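Local coordinates for protein molybdopterin adenylyltransferase (Pyrococcus furiosus, PDB 4LHB) that catalyses the ATP-dependent adenylylation of molybdopterin, a step in the biosynthesis of the molybdenum cofactor, at residues K128-E132 with V133-T137; K75-V78 with L79-L82. All blocks are in the same frame, centred on the assembly; numbering follows the deposited sequence. Where two conformers were deposited one is given.

Interactions 1 and 2 lie on opposite sides of the chain's centre, their own centres 30 Å apart and their nearest atoms about 21 Å apart, so neither touches the other. Interaction 2 comes first in the chain and is a turn of helix 75-87, against the sheet; interaction 1 is the end of helix 121-133 and the turn after it. What they share is a place at subunit boundaries of the homohexamer. Residues 128-137 meet a second and a third subunit, whereas residues 75-82 meet a fourth, an arrangement consistent with a dimer of trimers. Both contacts lie within the probable molybdopterin-binding domain.

Interaction 1: residues K128-E132 with V133-T137; sequences KSYEE and VGYAT
The ring of Tyr130 lies flat over Gly134: the CA of Gly134 stands 3.8 Å from the ring centroid, 6° off the ring normal, in a CH-pi contact. With CG anti to the backbone N (chi1 179°), the ring is swung past the end of the helix and over the turn. Tyr135 runs alongside and points the same way, its CE1 3.9 Å from Tyr130 OH, while Thr137 crosses Tyr130 at about a right angle. The branches of Thr137 divide the work: CG2 packs 3.6 Å from Ser129 CB, and OG1 donates to Gly134 O at 2.7 Å. Thr137 N reaches that same oxygen from the other face of its plane, so two bonds grip it. Ser129, small enough to leave room for the threonine methyl, turns its hydroxyl back to Phe125 O. An alanine in place of Tyr130 is likely to strip the aromatic cover from Gly134 and leave Tyr135 without its neighbour. Beneath the side chains, Val133 N bonds to Ser129 O at 2.9 Å and Gly134 N to Tyr130 O at 2.6 Å, the last helical bonds. Tyr135 also packs on Lys128 of a second subunit, and Glu131 on Tyr130 of a third. Gly134 suits its place twice over, offering a bare CA to the ring and tolerating a phi of 47°. This is a helix C-terminus ended by glycine, where Ala136 N bonds to Val133 O and closes a type II' beta turn that leads into a 3-10 segment.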
loop_
_atom_site.group_PDB
_atom_site.type_symbol
_atom_site.label_atom_id
_atom_site.label_comp_id
_atom_site.label_asym_id
_atom_site.label_seq_id
_atom_site.Cartn_x
_atom_site.Cartn_y
_atom_site.Cartn_z
ATOM N N LYS C 128 11.114 18.755 -17.643
ATOM C CA LYS C 128 10.975 19.928 -18.490
ATOM C C LYS C 128 10.866 21.182 -17.618
ATOM O O LYS C 128 11.496 22.193 -17.895
ATOM C CB LYS C 128 9.759 19.814 -19.432
ATOM C CG LYS C 128 9.650 20.931 -20.476
ATOM C CD LYS C 128 10.760 20.871 -21.532
ATOM C CE LYS C 128 10.765 22.076 -22.490
ATOM N NZ LYS C 128 11.745 23.149 -22.115
ATOM N N SER C 129 10.071 21.109 -16.557
ATOM C CA SER C 129 9.822 22.250 -15.686
ATOM C C SER C 129 11.068 22.751 -15.011
ATOM O O SER C 129 11.181 23.934 -14.735
ATOM C CB SER C 129 8.818 21.886 -14.609
ATOM O OG SER C 129 7.530 21.801 -15.160
ATOM N N TYR C 130 11.986 21.849 -14.701
ATOM C CA TYR C 130 13.205 22.238 -14.033
ATOM C C TYR C 130 13.933 23.348 -14.800
ATOM O O TYR C 130 14.524 24.218 -14.198
ATOM C CB TYR C 130 14.087 21.022 -13.843
ATOM C CG TYR C 130 15.404 21.296 -13.179
ATOM C CD1 TYR C 130 15.673 20.842 -11.883
ATOM C CD2 TYR C 130 16.408 21.983 -13.856
ATOM C CE1 TYR C 130 16.912 21.083 -11.278
ATOM C CE2 TYR C 130 17.640 22.233 -13.268
ATOM C CZ TYR C 130 17.899 21.783 -11.987
ATOM O OH TYR C 130 19.143 22.053 -11.456
ATOM N N GLU C 131 13.873 23.337 -16.121
ATOM C CA GLU C 131 14.536 24.374 -16.913
ATOM C C GLU C 131 13.969 25.774 -16.611
ATOM O O GLU C 131 14.724 26.745 -16.580
ATOM C CB GLU C 131 14.419 24.072 -18.410
ATOM C CG GLU C 131 15.004 22.725 -18.831
ATOM C CD GLU C 131 14.540 22.270 -20.220
ATOM O OE1 GLU C 131 13.955 23.090 -20.983
ATOM O OE2 GLU C 131 14.762 21.076 -20.552
ATOM N N GLU C 132 12.658 25.882 -16.388
ATOM C CA GLU C 132 12.079 27.192 -16.139
ATOM C C GLU C 132 11.969 27.515 -14.633
ATOM O O GLU C 132 11.826 28.689 -14.272
ATOM C CB GLU C 132 10.757 27.351 -16.906
ATOM C CG GLU C 132 10.841 26.824 -18.349
ATOM C CD GLU C 132 10.185 27.734 -19.380
ATOM O OE1 GLU C 132 9.828 27.234 -20.468
ATOM O OE2 GLU C 132 10.030 28.946 -19.105
ATOM N N VAL C 133 12.075 26.504 -13.750
ATOM C CA VAL C 133 11.989 26.785 -12.287
ATOM C C VAL C 133 12.970 26.067 -11.374
ATOM O O VAL C 133 12.881 26.221 -10.175
ATOM C CB VAL C 133 10.558 26.625 -11.713
ATOM C CG1 VAL C 133 9.567 27.469 -12.506
ATOM C CG2 VAL C 133 10.127 25.177 -11.715
ATOM N N GLY C 134 13.919 25.325 -11.926
ATOM C CA GLY C 134 14.970 24.665 -11.114
ATOM C C GLY C 134 14.473 23.923 -9.874
ATOM O O GLY C 134 13.502 23.175 -9.956
ATOM N N TYR C 135 15.125 24.150 -8.731
ATOM C CA TYR C 135 14.780 23.475 -7.477
ATOM C C TYR C 135 13.317 23.644 -6.996
ATOM O O TYR C 135 12.877 22.876 -6.145
ATOM C CB TYR C 135 15.705 23.899 -6.340
ATOM C CG TYR C 135 17.155 23.644 -6.581
ATOM C CD1 TYR C 135 17.588 22.542 -7.327
ATOM C CD2 TYR C 135 18.123 24.488 -6.026
ATOM C CE1 TYR C 135 18.953 22.308 -7.532
ATOM C CE2 TYR C 135 19.483 24.262 -6.220
ATOM C CZ TYR C 135 19.889 23.173 -6.974
ATOM O OH TYR C 135 21.218 22.947 -7.173
ATOM N N ALA C 136 12.564 24.606 -7.526
ATOM C CA ALA C 136 11.156 24.730 -7.157
ATOM C C ALA C 136 10.401 23.488 -7.569
ATOM O O ALA C 136 9.273 23.321 -7.133
ATOM C CB ALA C 136 10.490 25.969 -7.783
ATOM N N THR C 137 10.971 22.634 -8.431
ATOM C CA THR C 137 10.241 21.436 -8.878
ATOM C C THR C 137 10.011 20.421 -7.745
ATOM O O THR C 137 9.206 19.509 -7.868
ATOM C CB THR C 137 10.892 20.734 -10.087
ATOM O OG1 THR C 137 12.320 20.759 -9.960
ATOM C CG2 THR C 137 10.433 21.383 -11.418
#

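Interaction 2: residues K75-V78 with L79-L82; sequences KIEV and LIAL
The Glu77 side chain runs alongside that of Ile80, and its flat carboxylate brings OE2 4.0 Å from Ile80 CD1. The other flat groups are the peptide planes, whose carbonyls receive N-H groups tilted somewhat from the carbonyl plane: Leu79 N to Lys75 O at 3.0 Å, and Leu82 N to Val78 O at 2.9 Å, the latter nearly straight at 173°. Ile80 CD1 also meets Ile76 CG2 at 3.7 Å, the two beta-branched chains crossing at a slant. Lys75 and Leu79 lie alongside each other, with the lysine methylene CG 3.8 Å from Leu79 CD2. With CG anti to the backbone N (chi1 170°) and the chain extended beyond it, the lysine carries NZ away from Leu79 to Asp116, a salt bridge, and Leu114 O of a neighbouring subunit. Alanine's single methyl lets the helix pack closely on Tyr67, Val71 and Ile36. Val78 and Ala81 thus give the side toward strands 64-71 and 32-38 an apolar character, while across the subunit boundary Leu79 packs on Phe83 and Ile80 on Lys87 of the neighbouring subunit; lysine suits position 75 because its aliphatic stem can lie against leucine while its charge reaches the other chain.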
loop_
_atom_site.group_PDB
_atom_site.type_symbol
_atom_site.label_atom_id
_atom_site.label_comp_id
_atom_site.label_asym_id
_atom_site.label_seq_id
_atom_site.Cartn_x
_atom_site.Cartn_y
_atom_site.Cartn_z
ATOM N N LYS C 75 -12.870 16.142 -2.780
ATOM C CA LYS C 75 -12.794 14.812 -3.351
ATOM C C LYS C 75 -14.019 14.325 -4.061
ATOM O O LYS C 75 -13.905 13.700 -5.087
ATOM C CB LYS C 75 -12.422 13.793 -2.281
ATOM C CG LYS C 75 -12.545 12.336 -2.679
ATOM C CD LYS C 75 -11.688 11.554 -1.697
ATOM C CE LYS C 75 -11.748 10.041 -1.816
ATOM N NZ LYS C 75 -11.202 9.437 -0.577
ATOM N N ILE C 76 -15.186 14.522 -3.469
ATOM C CA ILE C 76 -16.391 13.940 -4.025
ATOM C C ILE C 76 -16.774 14.703 -5.276
ATOM O O ILE C 76 -17.228 14.085 -6.231
ATOM C CB ILE C 76 -17.541 13.988 -3.042
ATOM C CG1 ILE C 76 -17.384 12.886 -2.006
ATOM C CG2 ILE C 76 -18.896 13.832 -3.742
ATOM C CD1 ILE C 76 -18.434 12.961 -0.905
ATOM N N GLU C 77 -16.630 16.031 -5.265
ATOM C CA GLU C 77 -16.926 16.830 -6.460
ATOM C C GLU C 77 -16.002 16.493 -7.638
ATOM O O GLU C 77 -16.479 16.320 -8.778
ATOM C CB GLU C 77 -16.911 18.346 -6.190
ATOM C CG GLU C 77 -18.086 18.834 -5.321
ATOM C CD GLU C 77 -19.446 18.494 -5.947
ATOM O OE1 GLU C 77 -19.682 18.799 -7.130
ATOM O OE2 GLU C 77 -20.287 17.903 -5.273
ATOM N N VAL C 78 -14.698 16.381 -7.339
ATOM C CA VAL C 78 -13.706 16.001 -8.327
ATOM C C VAL C 78 -14.005 14.645 -8.949
ATOM O O VAL C 78 -14.009 14.499 -10.185
ATOM C CB VAL C 78 -12.323 15.935 -7.730
ATOM C CG1 VAL C 78 -11.403 15.189 -8.699
ATOM C CG2 VAL C 78 -11.833 17.342 -7.375
ATOM N N LEU C 79 -14.287 13.658 -8.111
ATOM C CA LEU C 79 -14.702 12.341 -8.608
ATOM C C LEU C 79 -16.005 12.367 -9.391
ATOM O O LEU C 79 -16.121 11.684 -10.392
ATOM C CB LEU C 79 -14.762 11.331 -7.501
ATOM C CG LEU C 79 -13.479 10.481 -7.330
ATOM C CD1 LEU C 79 -12.265 10.878 -8.146
ATOM C CD2 LEU C 79 -13.099 10.293 -5.871
ATOM N N ILE C 80 -16.983 13.165 -8.964
ATOM C CA ILE C 80 -18.252 13.233 -9.686
ATOM C C ILE C 80 -17.936 13.764 -11.101
ATOM O O ILE C 80 -18.475 13.307 -12.073
ATOM C CB ILE C 80 -19.313 14.129 -8.948
ATOM C CG1 ILE C 80 -20.065 13.349 -7.848
ATOM C CG2 ILE C 80 -20.386 14.674 -9.876
ATOM C CD1 ILE C 80 -20.883 14.239 -6.883
ATOM N N ALA C 81 -17.062 14.741 -11.185
ATOM C CA ALA C 81 -16.711 15.342 -12.448
ATOM C C ALA C 81 -15.985 14.302 -13.349
ATOM O O ALA C 81 -16.405 14.042 -14.456
ATOM C CB ALA C 81 -15.867 16.586 -12.218
ATOM N N LEU C 82 -14.931 13.687 -12.839
ATOM C CA LEU C 82 -14.166 12.723 -13.586
ATOM C C LEU C 82 -15.091 11.715 -14.233
ATOM O O LEU C 82 -14.941 11.405 -15.392
ATOM C CB LEU C 82 -13.178 12.017 -12.651
ATOM C CG LEU C 82 -12.383 10.878 -13.266
ATOM C CD1 LEU C 82 -11.614 11.433 -14.452
ATOM C CD2 LEU C 82 -11.451 10.182 -12.280
#